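PDB 3V0D: voltage-sensor containing phosphatase from Ciona intestinalis, which probably dephosphorylates membrane phosphoinositides under the control of a voltage sensor, through a PTEN-like phosphatase domain joined to a C2 domain. Local coordinates for residues C288-W293 / E309-P314. The protein carries 1 engineered substitution. Residues are numbered along the deposited sequence; the frame is centred on the assembly and turned at random. Where two conformers were deposited one is given.
Sequences CPFYFW and EEIDNP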
ATOM      1  N   CYS A 288       9.395   3.212 -11.222  1.00 16.80           N
ATOM      2  CA  CYS A 288      10.571   2.338 -11.181  1.00 16.86           C
ATOM      3  C   CYS A 288      10.192   0.909 -11.517  1.00 16.16           C
ATOM      4  O   CYS A 288       9.007   0.542 -11.458  1.00 16.46           O
ATOM      5  CB  CYS A 288      11.298   2.431  -9.822  1.00 17.21           C
ATOM      6  SG  CYS A 288      10.366   1.778  -8.425  1.00 17.42           S
ATOM      7  N   PRO A 289      11.184   0.076 -11.858  1.00 16.17           N
ATOM      8  CA  PRO A 289      10.879  -1.336 -12.112  1.00 16.64           C
ATOM      9  C   PRO A 289      10.266  -2.072 -10.932  1.00 15.37           C
ATOM     10  O   PRO A 289       9.279  -2.761 -11.135  1.00 16.06           O
ATOM     11  CB  PRO A 289      12.230  -1.921 -12.524  1.00 17.98           C
ATOM     12  CG  PRO A 289      12.924  -0.747 -13.198  1.00 18.12           C
ATOM     13  CD  PRO A 289      12.545   0.436 -12.328  1.00 17.03           C
ATOM     14  N   PHE A 290      10.808  -1.954  -9.710  1.00 14.77           N
ATOM     15  CA  PHE A 290      10.214  -2.676  -8.587  1.00 14.38           C
ATOM     16  C   PHE A 290      10.581  -2.009  -7.278  1.00 13.64           C
ATOM     17  O   PHE A 290      11.619  -1.348  -7.188  1.00 14.35           O
ATOM     18  CB  PHE A 290      10.578  -4.179  -8.603  1.00 15.14           C
ATOM     19  CG  PHE A 290      12.057  -4.496  -8.635  1.00 15.19           C
ATOM     20  CD1 PHE A 290      12.755  -4.788  -7.474  1.00 15.41           C
ATOM     21  CD2 PHE A 290      12.733  -4.606  -9.856  1.00 15.96           C
ATOM     22  CE1 PHE A 290      14.115  -5.126  -7.498  1.00 15.92           C
ATOM     23  CE2 PHE A 290      14.079  -4.911  -9.891  1.00 16.46           C
ATOM     24  CZ  PHE A 290      14.769  -5.189  -8.727  1.00 16.52           C
ATOM     25  N   TYR A 291       9.703  -2.162  -6.289  1.00 13.52           N
ATOM     26  CA  TYR A 291       9.875  -1.465  -5.000  1.00 13.64           C
ATOM     27  C   TYR A 291       9.096  -2.220  -3.948  1.00 13.56           C
ATOM     28  O   TYR A 291       8.287  -3.108  -4.276  1.00 14.06           O
ATOM     29  CB  TYR A 291       9.436   0.009  -5.088  1.00 13.74           C
ATOM     30  CG  TYR A 291       7.949   0.237  -5.361  1.00 13.97           C
ATOM     31  CD1 TYR A 291       7.096   0.686  -4.338  1.00 14.30           C
ATOM     32  CD2 TYR A 291       7.377  -0.015  -6.622  1.00 13.89           C
ATOM     33  CE1 TYR A 291       5.763   0.896  -4.555  1.00 14.35           C
ATOM     34  CE2 TYR A 291       6.038   0.186  -6.850  1.00 14.81           C
ATOM     35  CZ  TYR A 291       5.216   0.622  -5.802  1.00 14.45           C
ATOM     36  OH  TYR A 291       3.881   0.795  -6.085  1.00 15.37           O
ATOM     37  N   PHE A 292       9.276  -1.860  -2.674  1.00 13.48           N
ATOM     38  CA  PHE A 292       8.465  -2.444  -1.613  1.00 13.75           C
ATOM     39  C   PHE A 292       8.597  -1.613  -0.347  1.00 14.05           C
ATOM     40  O   PHE A 292       9.573  -0.884  -0.164  1.00 14.41           O
ATOM     41  CB  PHE A 292       8.833  -3.929  -1.340  1.00 14.66           C
ATOM     42  CG  PHE A 292      10.262  -4.148  -1.000  1.00 14.82           C
ATOM     43  CD1 PHE A 292      10.730  -4.007   0.311  1.00 16.24           C
ATOM     44  CD2 PHE A 292      11.145  -4.567  -1.996  1.00 15.98           C
ATOM     45  CE1 PHE A 292      12.059  -4.269   0.613  1.00 17.86           C
ATOM     46  CE2 PHE A 292      12.473  -4.847  -1.691  1.00 17.26           C
ATOM     47  CZ  PHE A 292      12.932  -4.676  -0.410  1.00 17.30           C
ATOM     48  N   TRP A 293       7.645  -1.826   0.563  1.00 14.07           N
ATOM     49  CA  TRP A 293       7.669  -1.283   1.918  1.00 14.12           C
ATOM     50  C   TRP A 293       7.797  -2.377   2.947  1.00 13.99           C
ATOM     51  O   TRP A 293       7.242  -3.471   2.791  1.00 14.86           O
ATOM     52  CB  TRP A 293       6.375  -0.556   2.223  1.00 14.18           C
ATOM     53  CG  TRP A 293       6.133   0.699   1.465  1.00 14.30           C
ATOM     54  CD1 TRP A 293       5.671   0.851   0.181  1.00 14.62           C
ATOM     55  CD2 TRP A 293       6.228   2.015   1.998  1.00 14.37           C
ATOM     56  NE1 TRP A 293       5.475   2.183  -0.111  1.00 15.00           N
ATOM     57  CE2 TRP A 293       5.815   2.913   0.999  1.00 14.58           C
ATOM     58  CE3 TRP A 293       6.616   2.521   3.248  1.00 15.90           C
ATOM     59  CZ2 TRP A 293       5.758   4.284   1.206  1.00 16.08           C
ATOM     60  CZ3 TRP A 293       6.559   3.882   3.455  1.00 17.89           C
ATOM     61  CH2 TRP A 293       6.129   4.750   2.434  1.00 18.12           C
ATOM     62  N   GLU A 309       5.696 -12.374  -5.763  1.00 19.61           N
ATOM     63  CA  GLU A 309       4.334 -11.915  -5.488  1.00 20.48           C
ATOM     64  C   GLU A 309       4.267 -10.882  -4.370  1.00 18.99           C
ATOM     65  O   GLU A 309       3.242 -10.238  -4.190  1.00 20.25           O
ATOM     66  CB  GLU A 309       3.510 -13.138  -5.067  0.52 21.80           C
ATOM     67  CG  GLU A 309       3.294 -14.191  -6.151  0.52 24.44           C
ATOM     68  CD  GLU A 309       4.555 -14.911  -6.686  0.52 24.44           C
ATOM     69  OE1 GLU A 309       4.550 -15.133  -7.939  0.52 23.64           O
ATOM     70  OE2 GLU A 309       5.495 -15.275  -5.890  0.52 21.48           O
ATOM     71  N   GLU A 310       5.351 -10.778  -3.612  1.00 17.96           N
ATOM     72  CA  GLU A 310       5.445  -9.871  -2.463  0.70 17.24           C
ATOM     73  C   GLU A 310       6.145  -8.565  -2.761  1.00 16.25           C
ATOM     74  O   GLU A 310       6.337  -7.760  -1.860  1.00 16.53           O
ATOM     75  CB  GLU A 310       6.189 -10.555  -1.323  0.70 17.88           C
ATOM     76  CG  GLU A 310       5.450 -11.679  -0.630  0.70 20.14           C
ATOM     77  CD  GLU A 310       6.350 -12.328   0.383  0.70 22.26           C
ATOM     78  OE1 GLU A 310       6.138 -12.111   1.593  0.70 24.62           O
ATOM     79  OE2 GLU A 310       7.299 -13.026  -0.029  0.70 21.55           O
ATOM     80  N   ILE A 311       6.515  -8.340  -4.022  1.00 16.04           N
ATOM     81  CA  ILE A 311       7.235  -7.125  -4.421  1.00 15.94           C
ATOM     82  C   ILE A 311       6.326  -6.301  -5.340  1.00 14.90           C
ATOM     83  O   ILE A 311       5.623  -6.871  -6.179  1.00 16.20           O
ATOM     84  CB  ILE A 311       8.552  -7.507  -5.142  1.00 15.67           C
ATOM     85  CG1 ILE A 311       9.429  -8.354  -4.230  1.00 17.10           C
ATOM     86  CG2 ILE A 311       9.314  -6.247  -5.613  1.00 16.04           C
ATOM     87  CD1 ILE A 311      10.589  -9.085  -4.941  1.00 18.44           C
ATOM     88  N   ASP A 312       6.334  -4.977  -5.172  1.00 14.75           N
ATOM     89  CA  ASP A 312       5.466  -4.120  -5.957  1.00 14.50           C
ATOM     90  C   ASP A 312       6.032  -3.942  -7.348  1.00 14.57           C
ATOM     91  O   ASP A 312       7.118  -3.392  -7.562  1.00 14.63           O
ATOM     92  CB  ASP A 312       5.274  -2.759  -5.277  1.00 14.31           C
ATOM     93  CG  ASP A 312       4.698  -2.880  -3.866  1.00 14.16           C
ATOM     94  OD1 ASP A 312       5.042  -2.044  -3.015  1.00 14.43           O
ATOM     95  OD2 ASP A 312       3.863  -3.788  -3.650  1.00 16.08           O
ATOM     96  N   ASN A 313       5.203  -4.397  -8.295  1.00 15.04           N
ATOM     97  CA  ASN A 313       5.318  -4.363  -9.768  1.00 15.62           C
ATOM     98  C   ASN A 313       5.506  -5.792 -10.312  1.00 16.45           C
ATOM     99  O   ASN A 313       4.724  -6.230 -11.160  1.00 17.35           O
ATOM    100  CB  ASN A 313       6.326  -3.358 -10.353  1.00 15.53           C
ATOM    101  CG  ASN A 313       5.927  -1.909 -10.079  1.00 15.25           C
ATOM    102  OD1 ASN A 313       4.750  -1.597  -9.846  1.00 16.26           O
ATOM    103  ND2 ASN A 313       6.904  -1.015 -10.167  1.00 15.75           N
ATOM    104  N   PRO A 314       6.485  -6.569  -9.792  1.00 16.53           N
ATOM    105  CA  PRO A 314       6.567  -7.986 -10.171  1.00 17.50           C
ATOM    106  C   PRO A 314       5.347  -8.778  -9.689  1.00 19.08           C
ATOM    107  O   PRO A 314       5.116  -9.878 -10.192  1.00 20.55           O
ATOM    108  CB  PRO A 314       7.830  -8.470  -9.443  1.00 17.82           C
ATOM    109  CG  PRO A 314       8.670  -7.231  -9.265  1.00 17.15           C
ATOM    110  CD  PRO A 314       7.609  -6.194  -8.913  1.00 16.51           C
TER
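The first torsions of Tyr291 and Asp312 set how ring and carboxylate lie against each other: the tyrosine CG sits between its backbone N and carbonyl carbon (chi1 65°), which carries the ring to Asp312 CB, while the aspartate CG lies beside its own N (chi1 -58°), turning the carboxylate so that Asp312 OD1 lies 3.4 Å from Tyr291 CE1. Asp312 CB stands 3.5 Å from the centroid of the Tyr291 ring in a CH-pi contact, and the carboxylate and ring planes are 59° apart. Beneath the side chains the same two residues form a single antiparallel bridge, a hydrogen-bonded pair in which Tyr291 N donates to Asp312 O at 3.1 Å and Asp312 N to Tyr291 O at 2.8 Å. One residue further along, Asn313 ND2 lies at the edge of the tyrosine ring and gives a hydrogen bond to Pro289 O at 3.1 Å, reaching that oxygen from above the carbonyl plane; Asn313 OD1 accepts one from Tyr285 N, so both ends of the amide are engaged. On the other side of the strand, Phe290 CB packs against Pro314 CD at 3.6 Å and Ile311 CG2 at 3.8 Å, next to Val329. Strand 290-295 edges one sheet of the C2 domain, and the loop adds its single bridge there between strands 303-307 and 328-335 of the other sheet. One small bridge therefore combines paired amides, an apolar flank of Phe290, Ile311 and Pro314, and a buried phenol and carboxylate whose hydrogen-bond partners, His95 O for Tyr291 OH and Ser177 OG for Asp312 OD1, tie it to the phosphatase domain.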